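Long-range contacts in large adhesion protein (Lap) involved in biofilm formation (Marinobacter hydrocarbonoclasticus, PDB 6XI3), which probably mediates bacterial adhesion and biofilm formation, with tandem calcium-binding Ig-like domains making up a region that extends the adhesin toward its target: residues A[333-337]-A[376-382]; A[384-390]-A[408-414]. All blocks are in the same frame, centred on the assembly; numbering follows the deposited sequence.

Interaction 1: residues A[333-337]-A[376-382]; sequences QTVDL and LTGVDIS
Leu376 O is gripped twice by the facing strand: Leu337 N donates to it at 2.7 Å, almost head-on to the carbonyl, and the CA-H of Asp336 adds a weaker contact. Leu376 N returns a bond to Leu337 O, closing one antiparallel hydrogen-bonded pair. Val335 and Val379 form the next, Val335 N to Val379 O and Val379 N to Val335 O, both 3.0 Å, but one residue is out of step in between. This is a G1 beta bulge, in which Gly378, at a phi of 67°, shares Val335 with Val379. Asp336 holds the bulge from its side chain: with CG anti to the carbonyl carbon (chi1 -58°), OD1 reaches Gly378 N at 2.8 Å. Beyond the strand end, Ile381 N donates to Gln333 O at 3.0 Å, and Asp380 OD1 accepts from Ser382 N, making an Asx turn, and from Ser382 OG as a second donor. Ile381 also crosses Val335 at about a right angle, its CD1 pressed tightly against CG1 at 3.4 Å. Val335, Leu337, Leu376 and Val379 all face strand 349-356 of the opposing sheet, where Ile354 and Val352 receive them, while strand 320-329 flanks 334-342 on its other edge.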
# COMPACT_ATOMS: atom_id res chain seq x y z
N GLN A 333 12.55 -1.38 76.71
CA GLN A 333 13.43 -0.57 75.81
C GLN A 333 13.10 -0.89 74.36
O GLN A 333 13.99 -1.27 73.59
CB GLN A 333 14.90 -0.75 76.18
CG GLN A 333 15.13 -0.27 77.61
CD GLN A 333 16.55 -0.44 78.09
OE1 GLN A 333 17.50 -0.01 77.47
NE2 GLN A 333 16.68 -1.05 79.25
N THR A 334 11.85 -0.68 73.99
CA THR A 334 11.36 -0.92 72.61
C THR A 334 10.48 0.24 72.16
O THR A 334 10.08 1.01 73.02
CB THR A 334 10.60 -2.25 72.48
OG1 THR A 334 9.48 -2.24 73.36
CG2 THR A 334 11.51 -3.43 72.74
N VAL A 335 10.24 0.33 70.85
CA VAL A 335 9.30 1.30 70.26
C VAL A 335 8.39 0.57 69.27
O VAL A 335 8.80 -0.46 68.72
CB VAL A 335 9.99 2.51 69.62
CG1 VAL A 335 10.81 3.27 70.64
CG2 VAL A 335 10.85 2.13 68.42
N ASP A 336 7.16 1.04 69.16
CA ASP A 336 6.24 0.62 68.08
C ASP A 336 6.08 1.84 67.18
O ASP A 336 5.85 2.94 67.75
CB ASP A 336 4.90 0.10 68.62
CG ASP A 336 4.99 -1.09 69.57
OD1 ASP A 336 6.02 -1.77 69.62
OD2 ASP A 336 4.00 -1.33 70.26
N LEU A 337 6.23 1.65 65.87
CA LEU A 337 6.17 2.70 64.83
C LEU A 337 5.09 2.28 63.84
O LEU A 337 4.88 1.10 63.70
CB LEU A 337 7.51 2.78 64.08
CG LEU A 337 8.74 2.99 64.94
CD1 LEU A 337 9.97 2.91 64.08
CD2 LEU A 337 8.68 4.34 65.64
N LEU A 376 6.22 -1.22 62.49
CA LEU A 376 7.28 -2.00 63.16
C LEU A 376 6.91 -2.04 64.64
O LEU A 376 6.58 -0.99 65.19
CB LEU A 376 8.67 -1.38 62.93
CG LEU A 376 9.06 -1.14 61.47
CD1 LEU A 376 8.60 0.23 60.99
CD2 LEU A 376 10.54 -1.27 61.26
N THR A 377 6.96 -3.21 65.25
CA THR A 377 6.54 -3.39 66.64
C THR A 377 7.70 -4.05 67.38
O THR A 377 8.43 -4.85 66.78
CB THR A 377 5.18 -4.09 66.66
OG1 THR A 377 5.38 -5.33 66.01
CG2 THR A 377 4.10 -3.35 65.91
N GLY A 378 7.92 -3.64 68.63
CA GLY A 378 8.96 -4.25 69.47
C GLY A 378 10.37 -3.97 68.96
O GLY A 378 11.23 -4.81 69.20
N VAL A 379 10.63 -2.81 68.36
CA VAL A 379 11.99 -2.46 67.85
C VAL A 379 12.90 -2.20 69.07
O VAL A 379 12.54 -1.36 69.93
CB VAL A 379 11.94 -1.27 66.89
CG1 VAL A 379 13.32 -0.81 66.49
CG2 VAL A 379 11.12 -1.57 65.63
N ASP A 380 14.05 -2.86 69.10
CA ASP A 380 15.02 -2.80 70.22
C ASP A 380 15.79 -1.50 70.17
O ASP A 380 16.49 -1.28 69.18
CB ASP A 380 16.01 -3.94 70.12
CG ASP A 380 16.91 -4.06 71.34
OD1 ASP A 380 16.81 -3.21 72.27
OD2 ASP A 380 17.65 -5.02 71.36
N ILE A 381 15.63 -0.65 71.18
CA ILE A 381 16.37 0.64 71.28
C ILE A 381 17.17 0.64 72.57
O ILE A 381 17.52 1.74 73.02
CB ILE A 381 15.43 1.85 71.17
CG1 ILE A 381 14.39 1.91 72.29
CG2 ILE A 381 14.78 1.87 69.79
CD1 ILE A 381 13.70 3.25 72.35
N SER A 382 17.48 -0.54 73.11
CA SER A 382 18.34 -0.69 74.31
C SER A 382 19.74 -0.09 74.07
O SER A 382 20.42 0.18 75.06
CB SER A 382 18.42 -2.13 74.80
OG SER A 382 18.95 -2.98 73.79

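Interaction 2: residues A[384-390]-A[408-414]; sequences LVDGDLT and NGALDAT. With NA (sodium ion), chain H; CA (calcium ion), chain C.
The last calcium site of the chain sits at the mouth of the beta hairpin formed by strands 387-396 and 402-411, where Asp386 reaches across to residues 412-414. The calcium ion is bound by Asp386 OD2 at 2.5 Å, Asp412 OD1 at 2.4 Å and Thr414 O at 2.2 Å, with a water as a further ligand. The carboxylate of Asp386 is also fixed from the other segment: Ala413 N donates to OD1 at 2.9 Å, from the syn side but 30° out of the carboxylate plane, whereas Thr414 N uses the syn lone pair of OD2 at 3.0 Å. Two backbone N-H groups thus orient the carboxylate, and OD2 serves metal and amide together.

Behind the site the hairpin is regular, with paired hydrogen bonds between Gly387 and Leu411 and between Leu389 and Gly409. Leu411, its CG anti to the backbone N (chi1 177°), sends CD2 to Leu384 CB at 3.8 Å, while its CB receives Leu389, whose side chain crosses it obliquely. Asp386 OD1, the carboxylate oxygen that does not bind the metal, lies against CG of the buried Leu411, so the site abuts the domain's apolar interior.

A second cation, the sodium ion, takes Val385 O at 2.6 Å and Asp388 O at 2.8 Å, and Ser357 OG completes its protein ligands, linking the start of strand 387-396 and the residues before it to the loop just after strand 349-356.

Asp386, Asp412 and Thr414 correspond to Asp289, Asp315 and Thr317 of the preceding site, which Asp343 and Asn399 of the following domain complete. The arrangement therefore matches the near half of such an interdomain calcium site between tandem Ig-like beta-sandwich repeats; in the full-length adhesin a following domain would probably complete it.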
# COMPACT_ATOMS: atom_id res chain seq x y z
N LEU A 384 20.19 2.86 72.64
CA LEU A 384 20.04 4.34 72.68
C LEU A 384 20.08 4.80 74.14
O LEU A 384 19.80 3.98 75.02
CB LEU A 384 18.73 4.74 72.01
CG LEU A 384 18.60 4.27 70.56
CD1 LEU A 384 17.37 4.88 69.88
CD2 LEU A 384 19.86 4.61 69.77
N VAL A 385 20.29 6.09 74.36
CA VAL A 385 20.39 6.68 75.73
C VAL A 385 19.17 7.55 75.98
O VAL A 385 18.54 8.04 75.01
CB VAL A 385 21.71 7.45 75.95
CG1 VAL A 385 22.91 6.56 75.74
CG2 VAL A 385 21.79 8.71 75.10
N ASP A 386 18.86 7.77 77.25
CA ASP A 386 17.70 8.61 77.65
C ASP A 386 17.82 10.00 77.03
O ASP A 386 18.94 10.48 76.83
CB ASP A 386 17.57 8.64 79.17
CG ASP A 386 17.01 7.35 79.72
OD1 ASP A 386 16.78 6.37 78.93
OD2 ASP A 386 16.76 7.35 80.92
N GLY A 387 16.66 10.60 76.76
CA GLY A 387 16.49 11.93 76.18
C GLY A 387 15.70 11.84 74.88
O GLY A 387 15.00 10.81 74.68
N ASP A 388 15.85 12.83 74.01
CA ASP A 388 15.06 12.96 72.77
C ASP A 388 15.32 11.73 71.89
O ASP A 388 16.44 11.17 71.91
CB ASP A 388 15.37 14.26 72.02
CG ASP A 388 14.73 15.50 72.64
OD1 ASP A 388 13.81 15.33 73.49
OD2 ASP A 388 15.15 16.63 72.28
N LEU A 389 14.29 11.34 71.15
CA LEU A 389 14.35 10.33 70.07
C LEU A 389 13.81 11.02 68.83
O LEU A 389 12.78 11.70 68.95
CB LEU A 389 13.47 9.11 70.38
CG LEU A 389 13.93 8.17 71.49
CD1 LEU A 389 13.07 6.92 71.51
CD2 LEU A 389 15.40 7.79 71.35
N THR A 390 14.47 10.81 67.70
CA THR A 390 13.98 11.22 66.37
C THR A 390 13.88 9.98 65.50
O THR A 390 14.88 9.26 65.38
CB THR A 390 14.89 12.26 65.72
OG1 THR A 390 15.02 13.33 66.65
CG2 THR A 390 14.31 12.76 64.41
N ASN A 408 9.01 12.51 66.70
CA ASN A 408 9.85 12.87 67.86
C ASN A 408 9.22 12.17 69.06
O ASN A 408 7.99 12.04 69.10
CB ASN A 408 9.93 14.38 68.09
CG ASN A 408 10.60 15.11 66.95
OD1 ASN A 408 9.98 15.99 66.34
ND2 ASN A 408 11.84 14.76 66.64
N GLY A 409 10.07 11.73 69.98
CA GLY A 409 9.62 11.25 71.28
C GLY A 409 10.78 11.28 72.23
O GLY A 409 11.75 12.05 71.98
N ALA A 410 10.71 10.42 73.24
CA ALA A 410 11.65 10.42 74.37
C ALA A 410 11.80 8.99 74.85
O ALA A 410 10.83 8.19 74.75
CB ALA A 410 11.16 11.35 75.46
N LEU A 411 13.01 8.67 75.26
CA LEU A 411 13.36 7.44 75.97
C LEU A 411 13.67 7.80 77.42
O LEU A 411 14.46 8.73 77.65
CB LEU A 411 14.58 6.87 75.26
CG LEU A 411 15.19 5.62 75.85
CD1 LEU A 411 14.15 4.52 76.00
CD2 LEU A 411 16.34 5.17 74.98
N ASP A 412 13.10 7.06 78.36
CA ASP A 412 13.34 7.27 79.82
C ASP A 412 13.39 5.88 80.46
O ASP A 412 12.44 5.48 81.16
CB ASP A 412 12.29 8.23 80.39
CG ASP A 412 12.54 8.56 81.87
OD1 ASP A 412 13.69 8.41 82.31
OD2 ASP A 412 11.59 9.01 82.54
N ALA A 413 14.42 5.13 80.11
CA ALA A 413 14.66 3.74 80.55
C ALA A 413 15.42 3.73 81.88
O ALA A 413 15.32 2.72 82.52
CB ALA A 413 15.43 3.00 79.49
N THR A 414 16.17 4.78 82.25
CA THR A 414 17.00 4.87 83.49
C THR A 414 16.37 5.86 84.49
O THR A 414 16.07 6.98 84.02
CB THR A 414 18.44 5.27 83.16
OG1 THR A 414 18.91 4.33 82.19
CG2 THR A 414 19.38 5.28 84.35
NA NA H . 18.31 10.33 73.80
CA CA C . 15.97 8.79 82.74
O HOH W 1 15.80 10.69 81.46

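Interactions 1 and 2 lie in the two opposed sheets of the last beta-sandwich domain, with centres about 12 Å apart, and they follow one another along the chain. Ile381 bridges them: its CD1 packs on Leu389 CD1 at 3.8 Å and on Leu411 CD1 at 3.9 Å, joining the apolar interior of the bulged pair to that of the hairpin. Nearer the surface, Gln333 CG meets Ala413 CB at 3.8 Å, which places the start of 333-337 beside the calcium-binding tail. Metal binding itself belongs to interaction 2; in interaction 1 the side chain of Gln333 stays about 10 Å from the calcium ion and that of Ile381 about 9 Å from the sodium ion.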